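Local atomic coordinates of calreticulin, putative (Trypanosoma cruzi, PDB entry 5HCF), a protein that probably acts as a lectin-like chaperone, its globular domain of legume lectin fold binding both carbohydrate and peptide ligands. Residues 1-6 and 229-234. Numbering follows the deposited sequence.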
ATOM      1  N   THR A   1      -7.769 -15.409 -10.353  1.00 55.22           N
ATOM      2  CA  THR A   1      -7.585 -14.066 -10.890  1.00 54.12           C
ATOM      3  C   THR A   1      -7.457 -13.073  -9.729  1.00 51.53           C
ATOM      4  O   THR A   1      -6.697 -12.105  -9.810  1.00 48.75           O
ATOM      5  CB  THR A   1      -8.741 -13.669 -11.824  1.00 57.76           C
ATOM      6  OG1 THR A   1      -8.955 -14.709 -12.788  1.00 63.14           O
ATOM      7  CG2 THR A   1      -8.422 -12.374 -12.550  1.00 55.12           C
ATOM      8  N   VAL A   2      -8.207 -13.314  -8.657  1.00 50.79           N
ATOM      9  CA  VAL A   2      -8.060 -12.531  -7.433  1.00 47.64           C
ATOM     10  C   VAL A   2      -7.417 -13.433  -6.392  1.00 45.99           C
ATOM     11  O   VAL A   2      -8.069 -14.313  -5.833  1.00 46.56           O
ATOM     12  CB  VAL A   2      -9.401 -11.993  -6.898  1.00 48.36           C
ATOM     13  CG1 VAL A   2      -9.219 -11.382  -5.513  1.00 44.70           C
ATOM     14  CG2 VAL A   2      -9.992 -10.977  -7.855  1.00 49.63           C
ATOM     15  N   TYR A   3      -6.135 -13.206  -6.122  1.00 43.88           N
ATOM     16  CA  TYR A   3      -5.386 -14.092  -5.242  1.00 43.88           C
ATOM     17  C   TYR A   3      -5.755 -13.935  -3.776  1.00 45.37           C
ATOM     18  O   TYR A   3      -5.601 -14.865  -2.981  1.00 44.38           O
ATOM     19  CB  TYR A   3      -3.884 -13.850  -5.394  1.00 40.34           C
ATOM     20  CG  TYR A   3      -3.350 -13.924  -6.803  1.00 41.96           C
ATOM     21  CD1 TYR A   3      -3.518 -15.067  -7.577  1.00 45.10           C
ATOM     22  CD2 TYR A   3      -2.632 -12.862  -7.347  1.00 41.51           C
ATOM     23  CE1 TYR A   3      -3.007 -15.140  -8.865  1.00 46.27           C
ATOM     24  CE2 TYR A   3      -2.116 -12.926  -8.630  1.00 41.89           C
ATOM     25  CZ  TYR A   3      -2.304 -14.066  -9.384  1.00 45.29           C
ATOM     26  OH  TYR A   3      -1.791 -14.123 -10.661  1.00 46.05           O
ATOM     27  N   PHE A   4      -6.263 -12.762  -3.420  1.00 47.82           N
ATOM     28  CA  PHE A   4      -6.323 -12.394  -2.018  1.00 49.23           C
ATOM     29  C   PHE A   4      -7.210 -11.184  -1.795  1.00 49.73           C
ATOM     30  O   PHE A   4      -7.191 -10.236  -2.580  1.00 51.70           O
ATOM     31  CB  PHE A   4      -4.904 -12.120  -1.505  1.00 46.87           C
ATOM     32  CG  PHE A   4      -4.838 -11.727  -0.061  1.00 46.67           C
ATOM     33  CD1 PHE A   4      -4.791 -12.695   0.933  1.00 49.36           C
ATOM     34  CD2 PHE A   4      -4.802 -10.395   0.306  1.00 43.65           C
ATOM     35  CE1 PHE A   4      -4.725 -12.335   2.266  1.00 49.42           C
ATOM     36  CE2 PHE A   4      -4.736 -10.030   1.639  1.00 43.75           C
ATOM     37  CZ  PHE A   4      -4.698 -11.000   2.619  1.00 46.51           C
ATOM     38  N   HIS A   5      -7.994 -11.228  -0.726  1.00 48.77           N
ATOM     39  CA  HIS A   5      -8.855 -10.114  -0.363  1.00 47.76           C
ATOM     40  C   HIS A   5      -9.080 -10.076   1.144  1.00 48.02           C
ATOM     41  O   HIS A   5      -9.941 -10.779   1.668  1.00 49.32           O
ATOM     42  CB  HIS A   5     -10.199 -10.204  -1.088  1.00 48.62           C
ATOM     43  CG  HIS A   5     -11.102  -9.039  -0.828  1.00 48.73           C
ATOM     44  ND1 HIS A   5     -12.423  -9.016  -1.223  1.00 51.83           N
ATOM     45  CD2 HIS A   5     -10.874  -7.849  -0.223  1.00 47.59           C
ATOM     46  CE1 HIS A   5     -12.969  -7.870  -0.866  1.00 51.67           C
ATOM     47  NE2 HIS A   5     -12.049  -7.142  -0.256  1.00 49.47           N
ATOM     48  N   GLU A   6      -8.303  -9.248   1.836  1.00 45.79           N
ATOM     49  CA  GLU A   6      -8.485  -9.069   3.272  1.00 45.69           C
ATOM     50  C   GLU A   6      -9.598  -8.065   3.552  1.00 46.83           C
ATOM     51  O   GLU A   6      -9.467  -6.881   3.245  1.00 44.77           O
ATOM     52  CB  GLU A   6      -7.183  -8.610   3.932  1.00 41.27           C
ATOM     53  CG  GLU A   6      -7.276  -8.497   5.439  1.00 43.21           C
ATOM     54  CD  GLU A   6      -7.717  -9.795   6.087  1.00 49.52           C
ATOM     55  OE1 GLU A   6      -6.888 -10.724   6.177  1.00 51.51           O
ATOM     56  OE2 GLU A   6      -8.894  -9.890   6.502  1.00 53.00           O
ATOM     57  N   ILE A 229      -5.373  -8.326  -3.970  1.00 39.71           N
ATOM     58  CA  ILE A 229      -4.275  -8.623  -4.879  1.00 40.95           C
ATOM     59  C   ILE A 229      -4.726  -9.611  -5.954  1.00 43.19           C
ATOM     60  O   ILE A 229      -5.364 -10.624  -5.653  1.00 44.89           O
ATOM     61  CB  ILE A 229      -3.049  -9.179  -4.122  1.00 41.65           C
ATOM     62  CG1 ILE A 229      -2.684  -8.249  -2.961  1.00 40.24           C
ATOM     63  CG2 ILE A 229      -1.859  -9.337  -5.062  1.00 41.76           C
ATOM     64  CD1 ILE A 229      -1.511  -8.720  -2.133  1.00 40.50           C
ATOM     65  N   GLY A 230      -4.394  -9.304  -7.207  1.00 41.58           N
ATOM     66  CA  GLY A 230      -4.804 -10.114  -8.340  1.00 41.77           C
ATOM     67  C   GLY A 230      -3.970  -9.858  -9.585  1.00 42.36           C
ATOM     68  O   GLY A 230      -2.936  -9.190  -9.530  1.00 42.17           O
ATOM     69  N   ASP A 231      -4.413 -10.396 -10.715  1.00 44.36           N
ATOM     70  CA  ASP A 231      -3.680 -10.238 -11.970  1.00 45.87           C
ATOM     71  C   ASP A 231      -4.507  -9.545 -13.051  1.00 47.65           C
ATOM     72  O   ASP A 231      -4.098  -9.491 -14.209  1.00 49.13           O
ATOM     73  CB  ASP A 231      -3.185 -11.598 -12.475  1.00 47.90           C
ATOM     74  CG  ASP A 231      -4.315 -12.572 -12.754  1.00 50.88           C
ATOM     75  OD1 ASP A 231      -5.494 -12.187 -12.626  1.00 52.12           O
ATOM     76  OD2 ASP A 231      -4.020 -13.738 -13.089  1.00 53.07           O
ATOM     77  N   ASP A 232      -5.675  -9.038 -12.669  1.00 48.38           N
ATOM     78  CA  ASP A 232      -6.542  -8.324 -13.597  1.00 51.00           C
ATOM     79  C   ASP A 232      -6.986  -6.992 -13.008  1.00 52.47           C
ATOM     80  O   ASP A 232      -7.508  -6.945 -11.895  1.00 55.14           O
ATOM     81  CB  ASP A 232      -7.762  -9.170 -13.956  1.00 54.49           C
ATOM     82  CG  ASP A 232      -8.686  -8.469 -14.932  1.00 58.33           C
ATOM     83  OD1 ASP A 232      -9.495  -7.626 -14.490  1.00 59.12           O
ATOM     84  OD2 ASP A 232      -8.594  -8.756 -16.145  1.00 61.12           O
ATOM     85  N   LEU A 233      -6.791  -5.914 -13.762  1.00 51.30           N
ATOM     86  CA  LEU A 233      -7.036  -4.567 -13.249  1.00 49.71           C
ATOM     87  C   LEU A 233      -8.519  -4.228 -13.108  1.00 51.66           C
ATOM     88  O   LEU A 233      -8.935  -3.704 -12.073  1.00 51.42           O
ATOM     89  CB  LEU A 233      -6.359  -3.526 -14.139  1.00 48.77           C
ATOM     90  CG  LEU A 233      -6.572  -2.076 -13.702  1.00 49.23           C
ATOM     91  CD1 LEU A 233      -6.088  -1.869 -12.275  1.00 46.72           C
ATOM     92  CD2 LEU A 233      -5.860  -1.129 -14.649  1.00 50.46           C
ATOM     93  N   LYS A 234      -9.304  -4.488 -14.151  1.00 53.76           N
ATOM     94  CA  LYS A 234     -10.737  -4.197 -14.104  1.00 55.72           C
ATOM     95  C   LYS A 234     -11.420  -4.944 -12.972  1.00 53.78           C
ATOM     96  O   LYS A 234     -12.292  -4.399 -12.297  1.00 54.73           O
ATOM     97  CB  LYS A 234     -11.422  -4.540 -15.430  1.00 59.85           C
ATOM     98  CG  LYS A 234     -11.229  -3.494 -16.516  1.00 61.48           C
ATOM     99  CD  LYS A 234     -11.561  -4.052 -17.892  1.00 63.71           C
ATOM    100  CE  LYS A 234     -11.334  -3.014 -18.979  1.00 63.16           C
ATOM    101  NZ  LYS A 234     -11.583  -3.591 -20.326  1.00 65.05           N
TER
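Tyr3 and Phe4 both turn their backbone N-H toward one carbonyl, that of Ile229, forming a classic beta bulge. Both bonds are weak: Tyr3 N lies 2.7 Å from Ile229 O but meets it at an N-H...O angle of only 126°, and Phe4 N stands 3.2 Å from the same oxygen. Straighter bonds flank the bulge. Ile229 N reaches Phe4 O at 3.0 Å, and Asp231 N donates to Thr1 O at 3.0 Å. The register confirms the extra residue, since Val2 pairs with Gly230 and Phe4 with Ile229. These antiparallel bridges add N-terminal strand 2-6 to strand 223-230 within one sheet of the legume lectin fold, next to the start of helix 233-243. There Asp232 is the N-cap residue, its OD1 accepting from Glu235 N. With Tyr3 CG beside its own backbone N (chi1 -53°), the phenol ring extends along Gly230, where Tyr3 CD2 comes within 3.6 Å of Gly230 CA. Farther out, Tyr3 OH comes to 3.3 Å from Asp231 OD2, the carboxylate plane being turned 62° from the ring. Gly230 brings no side chain to this close pairing. On the face shared by Phe4 and Ile229, Phe4 CB packs 4.4 Å from Ile229 CB, and Phe58 of strand 50-62 touches both side chains, meeting the Phe4 ring edge-to-face.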